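Adenylyltransferase and sulfurtransferase uba4 (Chaetomium thermophilum, PDB 6YUB) probably activates the C-terminus of a ubiquitin-like sulfur carrier by adenylation and then thiolates it, for tRNA thiolation and molybdenum cofactor synthesis. Local coordinates at residues V127-T132 / V216-E221; C131-A136 / S154-Q159; I141-V146 / P298-F303. All blocks are in the same frame, centred on the assembly; numbering follows the deposited sequence.

How the interactions relate
Interactions 1 and 2 share C131 and T132, and their centres lie about 12 Å apart. They sit at the C-terminal ends of the neighbouring parallel strands 127-130 and 152-158. D130 OD2 probably hydrogen-bonds S154 OG at 3.1 Å, and Q218 CD packs on A155 CB at 3.5 Å. Interaction 2 holds D133 and N134 of the predicted ATP site. Interaction 3 uses D143 further along helix 135-148, where the C-terminal loop packs. Its centre is about 13 Å from that of interaction 2, and the D143 side chain is about 7 Å from the zinc ion. I141 CD1 packs on D130 OD1 at 3.4 Å, and F303 CD2 lies 3.6 Å from A136 N.

Interaction 1. Residues V127-T132 / V216-E221; sequences VILDCT and VAQAGE
Q218 of helix 208-228 reaches across to the end of strand 127-130 and meets L129, D130 and C131. The polar contact is one hydrogen bond, from Q218 NE2 to D130 O at 3.1 Å. It is bent, with an N-H...O angle of 137°. The donor stands above the carbonyl plane and not on a lone pair. The chain of Q218 is extended beyond CG (chi2 -178°), which carries the amide from the helix to the strand end. The same NE2 also bonds V153 O, so one amide nitrogen ties the helix to two adjacent strands. Q218 OE1 is buried and has no clear partner in the model; C131 SG lies 3.5 Å from it.

Van der Waals contact comes from L129, which runs alongside the stem of Q218, the two pointing opposite ways. The apolar part is L129 CD2 against Q218 CB at 4.1 Å. L129 CB lies beside the amide, 4.0 Å from Q218 NE2.

A further set of bonds shapes the strand end. D130 CB points away from the helix, and its OD1 accepts from T132 N at 3.2 Å, an Asx turn. T132 OG1 gives OD1 a second bond, at 2.7 Å and on the syn lone pair. The turn leads the chain out of the sheet.

All four touching residues are buried near the centre of the chain. A helix laid on the parallel part of the sheet, close to the strand ends and the glycine-rich loop, is typical of the Rossmann-like adenylation domain of the HesA/MoeB/ThiF family.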
ATOM      1  N   VAL B 127      14.262 -18.948  -3.382  1.00 38.18           N
ATOM      2  CA  VAL B 127      13.946 -17.670  -2.761  1.00 33.88           C
ATOM      3  C   VAL B 127      13.061 -17.933  -1.552  1.00 31.38           C
ATOM      4  O   VAL B 127      12.124 -18.737  -1.620  1.00 30.57           O
ATOM      5  CB  VAL B 127      13.244 -16.711  -3.743  1.00 30.03           C
ATOM      6  CG1 VAL B 127      12.821 -15.434  -3.029  1.00 30.27           C
ATOM      7  CG2 VAL B 127      14.154 -16.402  -4.916  1.00 30.47           C
ATOM      8  N   ILE B 128      13.359 -17.256  -0.447  1.00 28.69           N
ATOM      9  CA  ILE B 128      12.649 -17.455   0.811  1.00 30.92           C
ATOM     10  C   ILE B 128      11.810 -16.218   1.090  1.00 24.79           C
ATOM     11  O   ILE B 128      12.309 -15.094   1.011  1.00 33.67           O
ATOM     12  CB  ILE B 128      13.615 -17.727   1.979  1.00 25.88           C
ATOM     13  CG1 ILE B 128      14.648 -18.786   1.601  1.00 26.68           C
ATOM     14  CG2 ILE B 128      12.838 -18.142   3.206  1.00 23.31           C
ATOM     15  CD1 ILE B 128      14.065 -20.087   1.127  1.00 28.67           C
ATOM     16  N   LEU B 129      10.541 -16.422   1.422  1.00 29.66           N
ATOM     17  CA  LEU B 129       9.660 -15.351   1.869  1.00 31.73           C
ATOM     18  C   LEU B 129       9.262 -15.634   3.310  1.00 34.86           C
ATOM     19  O   LEU B 129       8.694 -16.696   3.610  1.00 34.35           O
ATOM     20  CB  LEU B 129       8.429 -15.239   0.976  1.00 30.63           C
ATOM     21  CG  LEU B 129       8.583 -14.443  -0.327  1.00 38.72           C
ATOM     22  CD1 LEU B 129       9.640 -15.072  -1.217  1.00 41.77           C
ATOM     23  CD2 LEU B 129       7.245 -14.349  -1.065  1.00 38.25           C
ATOM     24  N   ASP B 130       9.578 -14.705   4.205  1.00 28.65           N
ATOM     25  CA  ASP B 130       9.165 -14.802   5.601  1.00 31.82           C
ATOM     26  C   ASP B 130       7.806 -14.125   5.751  1.00 31.09           C
ATOM     27  O   ASP B 130       7.709 -12.894   5.694  1.00 35.54           O
ATOM     28  CB  ASP B 130      10.195 -14.159   6.528  1.00 36.04           C
ATOM     29  CG  ASP B 130       9.597 -13.746   7.864  1.00 40.76           C
ATOM     30  OD1 ASP B 130       9.054 -14.622   8.575  1.00 41.92           O
ATOM     31  OD2 ASP B 130       9.649 -12.541   8.192  1.00 46.32           O
ATOM     32  N   CYS B 131       6.755 -14.929   5.914  1.00 38.47           N
ATOM     33  CA  CYS B 131       5.409 -14.435   6.169  1.00 38.98           C
ATOM     34  C   CYS B 131       4.913 -14.815   7.564  1.00 37.26           C
ATOM     35  O   CYS B 131       3.700 -14.874   7.799  1.00 35.40           O
ATOM     36  CB  CYS B 131       4.441 -14.955   5.110  1.00 34.84           C
ATOM     37  SG  CYS B 131       4.925 -14.618   3.385  1.00 35.02           S
ATOM     38  N   THR B 132       5.839 -15.069   8.499  1.00 36.93           N
ATOM     39  CA  THR B 132       5.460 -15.553   9.820  1.00 32.35           C
ATOM     40  C   THR B 132       4.825 -14.462  10.673  1.00 35.62           C
ATOM     41  O   THR B 132       3.945 -14.753  11.492  1.00 35.65           O
ATOM     42  CB  THR B 132       6.689 -16.112  10.549  1.00 37.48           C
ATOM     43  OG1 THR B 132       7.637 -15.053  10.778  1.00 39.12           O
ATOM     44  CG2 THR B 132       7.351 -17.209   9.728  1.00 37.57           C
ATOM     45  N   VAL B 216       1.253  -8.812  -1.170  1.00 28.31           N
ATOM     46  CA  VAL B 216       1.335  -8.611  -2.613  1.00 30.23           C
ATOM     47  C   VAL B 216       2.705  -8.070  -2.990  1.00 32.26           C
ATOM     48  O   VAL B 216       3.330  -8.531  -3.952  1.00 32.61           O
ATOM     49  CB  VAL B 216       0.202  -7.680  -3.088  1.00 33.67           C
ATOM     50  CG1 VAL B 216       0.420  -7.272  -4.540  1.00 38.36           C
ATOM     51  CG2 VAL B 216      -1.149  -8.359  -2.921  1.00 32.19           C
ATOM     52  N   ALA B 217       3.207  -7.095  -2.227  1.00 35.41           N
ATOM     53  CA  ALA B 217       4.538  -6.557  -2.484  1.00 34.75           C
ATOM     54  C   ALA B 217       5.605  -7.644  -2.393  1.00 34.51           C
ATOM     55  O   ALA B 217       6.553  -7.659  -3.187  1.00 32.16           O
ATOM     56  CB  ALA B 217       4.841  -5.429  -1.498  1.00 38.48           C
ATOM     57  N   GLN B 218       5.458  -8.573  -1.441  1.00 28.88           N
ATOM     58  CA  GLN B 218       6.415  -9.668  -1.327  1.00 28.79           C
ATOM     59  C   GLN B 218       6.455 -10.507  -2.596  1.00 30.03           C
ATOM     60  O   GLN B 218       7.538 -10.891  -3.060  1.00 28.87           O
ATOM     61  CB  GLN B 218       6.054 -10.558  -0.141  1.00 31.22           C
ATOM     62  CG  GLN B 218       6.653 -10.158   1.169  1.00 34.41           C
ATOM     63  CD  GLN B 218       6.283 -11.128   2.275  1.00 29.08           C
ATOM     64  OE1 GLN B 218       5.128 -11.196   2.691  1.00 29.35           O
ATOM     65  NE2 GLN B 218       7.260 -11.891   2.745  1.00 30.53           N
ATOM     66  N   ALA B 219       5.284 -10.827  -3.157  1.00 32.21           N
ATOM     67  CA  ALA B 219       5.245 -11.587  -4.400  1.00 35.22           C
ATOM     68  C   ALA B 219       5.892 -10.804  -5.533  1.00 31.09           C
ATOM     69  O   ALA B 219       6.671 -11.359  -6.317  1.00 34.81           O
ATOM     70  CB  ALA B 219       3.800 -11.954  -4.748  1.00 36.64           C
ATOM     71  N   GLY B 220       5.596  -9.509  -5.626  1.00 29.32           N
ATOM     72  CA  GLY B 220       6.210  -8.697  -6.664  1.00 29.93           C
ATOM     73  C   GLY B 220       7.726  -8.724  -6.611  1.00 30.12           C
ATOM     74  O   GLY B 220       8.395  -8.692  -7.648  1.00 30.37           O
ATOM     75  N   GLU B 221       8.290  -8.796  -5.398  1.00 29.73           N
ATOM     76  CA  GLU B 221       9.741  -8.822  -5.268  1.00 30.87           C
ATOM     77  C   GLU B 221      10.304 -10.180  -5.660  1.00 29.84           C
ATOM     78  O   GLU B 221      11.309 -10.255  -6.380  1.00 30.17           O
ATOM     79  CB  GLU B 221      10.149  -8.456  -3.844  1.00 35.21           C
ATOM     80  CG  GLU B 221       9.875  -7.010  -3.490  1.00 37.87           C
ATOM     81  CD  GLU B 221      10.473  -6.050  -4.507  1.00 48.05           C
ATOM     82  OE1 GLU B 221      11.713  -6.030  -4.660  1.00 39.71           O
ATOM     83  OE2 GLU B 221       9.691  -5.322  -5.163  1.00 51.28           O
TER

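Interaction 2. Residues C131-A136 / S154-Q159; sequences CTDNPA and SAASVQ
D133 meets S157 where two neighbouring strands of a beta-alpha-beta unit end. The unit runs from strand 127-130 through helix 135-148 to strand 152-158, and the loop between the first strand and the helix carries D133. D133 and N134 are predicted to bind ATP, and R76 and G44 of that predicted site lie nearby.

Two direct hydrogen bonds hold the carboxylate. S157 N donates to D133 OD1 at 2.8 Å, nearly straight at 160°. S157 OG donates to D133 OD2 at 3.1 Å, on its syn lone pair. One serine thus grips both oxygens and limits the rotation of the group. The serine hydroxyl sits beside its own backbone N (chi1 -63°), which turns both donors to the same carboxylate.

Two waters complete the contact. One lies between D133 OD1 and S157 O. The other accepts from D133 N at 2.6 Å and donates to A155 O at 2.7 Å, so it bridges the two backbones.

The start of the helix is capped from within the loop. N134 is the N-cap residue, and its OD1 accepts a weak bond from A136 N at 3.0 Å.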
ATOM      1  N   CYS B 131       6.755 -14.929   5.914  1.00 38.47           N
ATOM      2  CA  CYS B 131       5.409 -14.435   6.169  1.00 38.98           C
ATOM      3  C   CYS B 131       4.913 -14.815   7.564  1.00 37.26           C
ATOM      4  O   CYS B 131       3.700 -14.874   7.799  1.00 35.40           O
ATOM      5  CB  CYS B 131       4.441 -14.955   5.110  1.00 34.84           C
ATOM      6  SG  CYS B 131       4.925 -14.618   3.385  1.00 35.02           S
ATOM      7  N   THR B 132       5.839 -15.069   8.499  1.00 36.93           N
ATOM      8  CA  THR B 132       5.460 -15.553   9.820  1.00 32.35           C
ATOM      9  C   THR B 132       4.825 -14.462  10.673  1.00 35.62           C
ATOM     10  O   THR B 132       3.945 -14.753  11.492  1.00 35.65           O
ATOM     11  CB  THR B 132       6.689 -16.112  10.549  1.00 37.48           C
ATOM     12  OG1 THR B 132       7.637 -15.053  10.778  1.00 39.12           O
ATOM     13  CG2 THR B 132       7.351 -17.209   9.728  1.00 37.57           C
ATOM     14  N   ASP B 133       5.259 -13.213  10.508  1.00 38.34           N
ATOM     15  CA  ASP B 133       4.797 -12.108  11.350  1.00 40.35           C
ATOM     16  C   ASP B 133       5.188 -12.329  12.810  1.00 38.29           C
ATOM     17  O   ASP B 133       4.514 -11.853  13.728  1.00 37.77           O
ATOM     18  CB  ASP B 133       3.282 -11.914  11.225  1.00 43.42           C
ATOM     19  CG  ASP B 133       2.895 -10.463  11.013  1.00 47.54           C
ATOM     20  OD1 ASP B 133       3.608  -9.574  11.523  1.00 49.71           O
ATOM     21  OD2 ASP B 133       1.878 -10.212  10.331  1.00 48.42           O
ATOM     22  N   ASN B 134       6.279 -13.057  13.029  1.00 40.78           N
ATOM     23  CA  ASN B 134       6.792 -13.346  14.366  1.00 40.65           C
ATOM     24  C   ASN B 134       8.207 -12.794  14.481  1.00 35.13           C
ATOM     25  O   ASN B 134       9.105 -13.254  13.755  1.00 35.71           O
ATOM     26  CB  ASN B 134       6.777 -14.858  14.636  1.00 36.15           C
ATOM     27  CG  ASN B 134       7.238 -15.210  16.047  1.00 40.35           C
ATOM     28  OD1 ASN B 134       8.088 -14.535  16.629  1.00 37.89           O
ATOM     29  ND2 ASN B 134       6.672 -16.273  16.598  1.00 43.20           N
ATOM     30  N   PRO B 135       8.467 -11.827  15.365  1.00 39.17           N
ATOM     31  CA  PRO B 135       9.823 -11.244  15.412  1.00 42.76           C
ATOM     32  C   PRO B 135      10.924 -12.259  15.684  1.00 43.69           C
ATOM     33  O   PRO B 135      11.978 -12.203  15.038  1.00 41.64           O
ATOM     34  CB  PRO B 135       9.724 -10.195  16.534  1.00 46.13           C
ATOM     35  CG  PRO B 135       8.434 -10.464  17.249  1.00 46.36           C
ATOM     36  CD  PRO B 135       7.525 -11.134  16.263  1.00 42.87           C
ATOM     37  N   ALA B 136      10.714 -13.188  16.618  1.00 41.87           N
ATOM     38  CA  ALA B 136      11.743 -14.181  16.913  1.00 40.94           C
ATOM     39  C   ALA B 136      12.043 -15.039  15.691  1.00 43.17           C
ATOM     40  O   ALA B 136      13.208 -15.263  15.343  1.00 39.66           O
ATOM     41  CB  ALA B 136      11.304 -15.060  18.088  1.00 42.24           C
ATOM     42  N   SER B 154      11.369 -10.456   3.445  1.00 31.06           N
ATOM     43  CA  SER B 154      10.736 -10.481   4.757  1.00 37.94           C
ATOM     44  C   SER B 154       9.786  -9.301   4.914  1.00 40.45           C
ATOM     45  O   SER B 154      10.117  -8.168   4.548  1.00 42.83           O
ATOM     46  CB  SER B 154      11.799 -10.456   5.869  1.00 35.36           C
ATOM     47  OG  SER B 154      11.222 -10.120   7.118  1.00 41.89           O
ATOM     48  N   ALA B 155       8.605  -9.579   5.461  1.00 29.94           N
ATOM     49  CA  ALA B 155       7.595  -8.565   5.734  1.00 30.95           C
ATOM     50  C   ALA B 155       7.047  -8.781   7.138  1.00 28.94           C
ATOM     51  O   ALA B 155       7.217  -9.846   7.733  1.00 35.33           O
ATOM     52  CB  ALA B 155       6.456  -8.611   4.706  1.00 33.38           C
ATOM     53  N   ALA B 156       6.374  -7.761   7.662  1.00 30.46           N
ATOM     54  CA  ALA B 156       5.908  -7.820   9.038  1.00 35.54           C
ATOM     55  C   ALA B 156       4.806  -6.803   9.272  1.00 38.73           C
ATOM     56  O   ALA B 156       4.634  -5.852   8.508  1.00 39.03           O
ATOM     57  CB  ALA B 156       7.063  -7.577  10.024  1.00 35.10           C
ATOM     58  N   SER B 157       4.053  -7.033  10.345  1.00 64.16           N
ATOM     59  CA  SER B 157       3.136  -6.050  10.906  1.00 72.08           C
ATOM     60  C   SER B 157       3.775  -5.468  12.161  1.00 79.12           C
ATOM     61  O   SER B 157       4.288  -6.213  13.004  1.00 80.56           O
ATOM     62  CB  SER B 157       1.786  -6.680  11.248  1.00 72.49           C
ATOM     63  OG  SER B 157       1.136  -7.167  10.089  1.00 74.63           O
ATOM     64  N   VAL B 158       3.755  -4.143  12.281  1.00 67.88           N
ATOM     65  CA  VAL B 158       4.333  -3.458  13.433  1.00 70.99           C
ATOM     66  C   VAL B 158       3.460  -2.249  13.741  1.00 71.95           C
ATOM     67  O   VAL B 158       3.412  -1.298  12.950  1.00 71.44           O
ATOM     68  CB  VAL B 158       5.787  -3.023  13.193  1.00 76.00           C
ATOM     69  CG1 VAL B 158       6.335  -2.305  14.417  1.00 78.68           C
ATOM     70  CG2 VAL B 158       6.651  -4.227  12.843  1.00 76.01           C
ATOM     71  N   GLN B 159       2.777  -2.281  14.881  1.00 92.51           N
ATOM     72  CA  GLN B 159       1.909  -1.178  15.312  1.00 92.64           C
ATOM     73  C   GLN B 159       0.834  -1.006  14.245  1.00 85.82           C
ATOM     74  O   GLN B 159       0.189  -2.000  13.870  1.00 84.53           O
ATOM     75  CB  GLN B 159       2.773   0.049  15.589  1.00 94.40           C
TER
HETATM   76  O   HOH W   1       5.468  -8.740  13.098  1.00 47.45           O
HETATM   77  O   HOH W   2       7.133 -12.111   9.125  1.00 53.54           O

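Interaction 3. Residues I141-V146 / P298-F303; sequences ISDVCV and PNYVQF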
ATOM      1  N   ILE B 141      14.997 -17.079  10.600  1.00 31.18           N
ATOM      2  CA  ILE B 141      15.004 -17.250   9.150  1.00 29.01           C
ATOM      3  C   ILE B 141      16.163 -16.477   8.530  1.00 28.07           C
ATOM      4  O   ILE B 141      16.888 -16.998   7.674  1.00 32.24           O
ATOM      5  CB  ILE B 141      13.643 -16.827   8.564  1.00 31.23           C
ATOM      6  CG1 ILE B 141      12.549 -17.789   9.037  1.00 31.03           C
ATOM      7  CG2 ILE B 141      13.697 -16.801   7.048  1.00 32.99           C
ATOM      8  CD1 ILE B 141      11.138 -17.227   8.916  1.00 35.67           C
ATOM      9  N   SER B 142      16.371 -15.234   8.962  1.00 27.12           N
ATOM     10  CA  SER B 142      17.514 -14.469   8.473  1.00 29.90           C
ATOM     11  C   SER B 142      18.819 -15.227   8.697  1.00 31.95           C
ATOM     12  O   SER B 142      19.618 -15.411   7.769  1.00 28.41           O
ATOM     13  CB  SER B 142      17.560 -13.104   9.158  1.00 32.35           C
ATOM     14  OG  SER B 142      18.440 -12.224   8.488  1.00 31.26           O
ATOM     15  N   ASP B 143      19.050 -15.683   9.931  1.00 32.60           N
ATOM     16  CA  ASP B 143      20.268 -16.426  10.232  1.00 30.60           C
ATOM     17  C   ASP B 143      20.451 -17.601   9.279  1.00 33.24           C
ATOM     18  O   ASP B 143      21.510 -17.754   8.657  1.00 32.51           O
ATOM     19  CB  ASP B 143      20.234 -16.898  11.686  1.00 31.99           C
ATOM     20  CG  ASP B 143      20.365 -15.749  12.673  1.00 40.80           C
ATOM     21  OD1 ASP B 143      20.647 -14.612  12.227  1.00 40.88           O
ATOM     22  OD2 ASP B 143      20.185 -15.977  13.887  1.00 42.46           O
ATOM     23  N   VAL B 144      19.412 -18.431   9.128  1.00 28.31           N
ATOM     24  CA  VAL B 144      19.525 -19.622   8.293  1.00 27.46           C
ATOM     25  C   VAL B 144      19.754 -19.240   6.836  1.00 28.93           C
ATOM     26  O   VAL B 144      20.542 -19.879   6.127  1.00 30.08           O
ATOM     27  CB  VAL B 144      18.270 -20.500   8.463  1.00 33.79           C
ATOM     28  CG1 VAL B 144      18.262 -21.632   7.449  1.00 31.07           C
ATOM     29  CG2 VAL B 144      18.196 -21.044   9.881  1.00 27.19           C
ATOM     30  N   CYS B 145      19.070 -18.198   6.359  1.00 31.60           N
ATOM     31  CA  CYS B 145      19.290 -17.741   4.992  1.00 34.09           C
ATOM     32  C   CYS B 145      20.735 -17.310   4.778  1.00 33.25           C
ATOM     33  O   CYS B 145      21.332 -17.598   3.734  1.00 30.67           O
ATOM     34  CB  CYS B 145      18.332 -16.596   4.666  1.00 35.21           C
ATOM     35  SG  CYS B 145      16.640 -17.158   4.386  1.00 36.39           S
ATOM     36  N   VAL B 146      21.317 -16.613   5.759  1.00 35.51           N
ATOM     37  CA  VAL B 146      22.720 -16.233   5.654  1.00 32.66           C
ATOM     38  C   VAL B 146      23.602 -17.467   5.570  1.00 36.94           C
ATOM     39  O   VAL B 146      24.518 -17.538   4.738  1.00 37.93           O
ATOM     40  CB  VAL B 146      23.111 -15.331   6.842  1.00 35.55           C
ATOM     41  CG1 VAL B 146      24.622 -15.297   7.006  1.00 37.49           C
ATOM     42  CG2 VAL B 146      22.549 -13.931   6.642  1.00 37.98           C
ATOM     43  N   PRO B 298      22.313 -19.542  18.915  1.00 45.07           N
ATOM     44  CA  PRO B 298      21.662 -18.691  19.917  1.00 44.17           C
ATOM     45  C   PRO B 298      20.258 -19.147  20.287  1.00 44.58           C
ATOM     46  O   PRO B 298      19.722 -20.075  19.684  1.00 42.89           O
ATOM     47  CB  PRO B 298      21.620 -17.319  19.229  1.00 43.79           C
ATOM     48  CG  PRO B 298      21.515 -17.649  17.776  1.00 43.88           C
ATOM     49  CD  PRO B 298      22.310 -18.921  17.573  1.00 44.24           C
ATOM     50  N   ASN B 299      19.678 -18.492  21.286  1.00 72.22           N
ATOM     51  CA  ASN B 299      18.316 -18.763  21.725  1.00 72.08           C
ATOM     52  C   ASN B 299      17.405 -17.661  21.200  1.00 73.33           C
ATOM     53  O   ASN B 299      17.656 -16.476  21.438  1.00 75.07           O
ATOM     54  CB  ASN B 299      18.240 -18.842  23.250  1.00 69.99           C
ATOM     55  CG  ASN B 299      17.037 -19.631  23.730  1.00 70.47           C
ATOM     56  OD1 ASN B 299      17.010 -20.861  23.637  1.00 68.33           O
ATOM     57  ND2 ASN B 299      16.039 -18.929  24.254  1.00 70.97           N
ATOM     58  N   TYR B 300      16.356 -18.053  20.481  1.00 53.99           N
ATOM     59  CA  TYR B 300      15.431 -17.098  19.869  1.00 54.69           C
ATOM     60  C   TYR B 300      14.302 -16.833  20.855  1.00 62.58           C
ATOM     61  O   TYR B 300      13.241 -17.456  20.812  1.00 60.87           O
ATOM     62  CB  TYR B 300      14.937 -17.629  18.531  1.00 50.17           C
ATOM     63  CG  TYR B 300      16.069 -17.823  17.544  1.00 42.99           C
ATOM     64  CD1 TYR B 300      16.501 -16.775  16.742  1.00 38.47           C
ATOM     65  CD2 TYR B 300      16.726 -19.045  17.440  1.00 40.51           C
ATOM     66  CE1 TYR B 300      17.542 -16.941  15.852  1.00 38.24           C
ATOM     67  CE2 TYR B 300      17.770 -19.220  16.552  1.00 38.51           C
ATOM     68  CZ  TYR B 300      18.174 -18.162  15.757  1.00 39.67           C
ATOM     69  OH  TYR B 300      19.215 -18.326  14.870  1.00 38.97           O
ATOM     70  N   VAL B 301      14.546 -15.883  21.761  1.00104.60           N
ATOM     71  CA  VAL B 301      13.584 -15.559  22.803  1.00116.37           C
ATOM     72  C   VAL B 301      12.386 -14.842  22.199  1.00122.18           C
ATOM     73  O   VAL B 301      12.528 -13.987  21.314  1.00125.83           O
ATOM     74  CB  VAL B 301      14.252 -14.704  23.894  1.00122.71           C
ATOM     75  CG1 VAL B 301      14.985 -13.515  23.274  1.00123.94           C
ATOM     76  CG2 VAL B 301      13.222 -14.223  24.906  1.00127.19           C
ATOM     77  N   GLN B 302      11.193 -15.191  22.677  1.00109.79           N
ATOM     78  CA  GLN B 302       9.977 -14.524  22.230  1.00109.03           C
ATOM     79  C   GLN B 302      10.062 -13.035  22.536  1.00107.44           C
ATOM     80  O   GLN B 302      10.248 -12.638  23.692  1.00110.52           O
ATOM     81  CB  GLN B 302       8.759 -15.143  22.911  1.00111.62           C
ATOM     82  N   PHE B 303       9.928 -12.212  21.501  1.00103.38           N
ATOM     83  CA  PHE B 303      10.058 -10.769  21.650  1.00 98.40           C
ATOM     84  C   PHE B 303       8.691 -10.104  21.759  1.00 99.74           C
ATOM     85  O   PHE B 303       8.579  -8.968  22.218  1.00100.56           O
ATOM     86  CB  PHE B 303      10.837 -10.180  20.471  1.00 91.51           C
ATOM     87  CG  PHE B 303      12.211 -10.759  20.302  1.00 85.57           C
ATOM     88  CD1 PHE B 303      13.191 -10.534  21.256  1.00 84.37           C
ATOM     89  CD2 PHE B 303      12.528 -11.521  19.192  1.00 81.58           C
ATOM     90  CE1 PHE B 303      14.457 -11.063  21.106  1.00 83.72           C
ATOM     91  CE2 PHE B 303      13.794 -12.053  19.036  1.00 80.86           C
ATOM     92  CZ  PHE B 303      14.759 -11.824  19.995  1.00 82.18           C
TER
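P298 follows a cis peptide bond and lies at the side of the D143 carboxylate. Its CG is 4.4 Å from D143 OD2, a loose contact.

Y300 makes the main contact. Its OH donates to D143 OD2 at 2.7 Å, using the anti lone pair, away from the other oxygen. The tyrosine reaches out from the loop and the aspartate from the helix. D143 CG lies beside its backbone N, anti to the carbonyl carbon (chi1 -69°), which sends the carboxylate off the helix toward the loop. D143 OD2 lies at the ring edge, in the ring plane, 3.4 Å from Y300 CE1. The carboxylate and ring planes are 50° apart. Y300 is also the centre of an inverse gamma turn. Its ring packs on Y139 and L140.

The contact joins the chain end to helix 135-148 of the ThiF-type domain, beside the four-cysteine zinc site. D143 OD2 also forms a salt bridge with R186. That second partner probably helps keep the carboxylate ionised.

V301 O lies over the centre of the F303 ring, 3.1 Å above its plane, but V301 is poorly ordered and its placing less certain. F303 packs on P135 and A136 of the same helix.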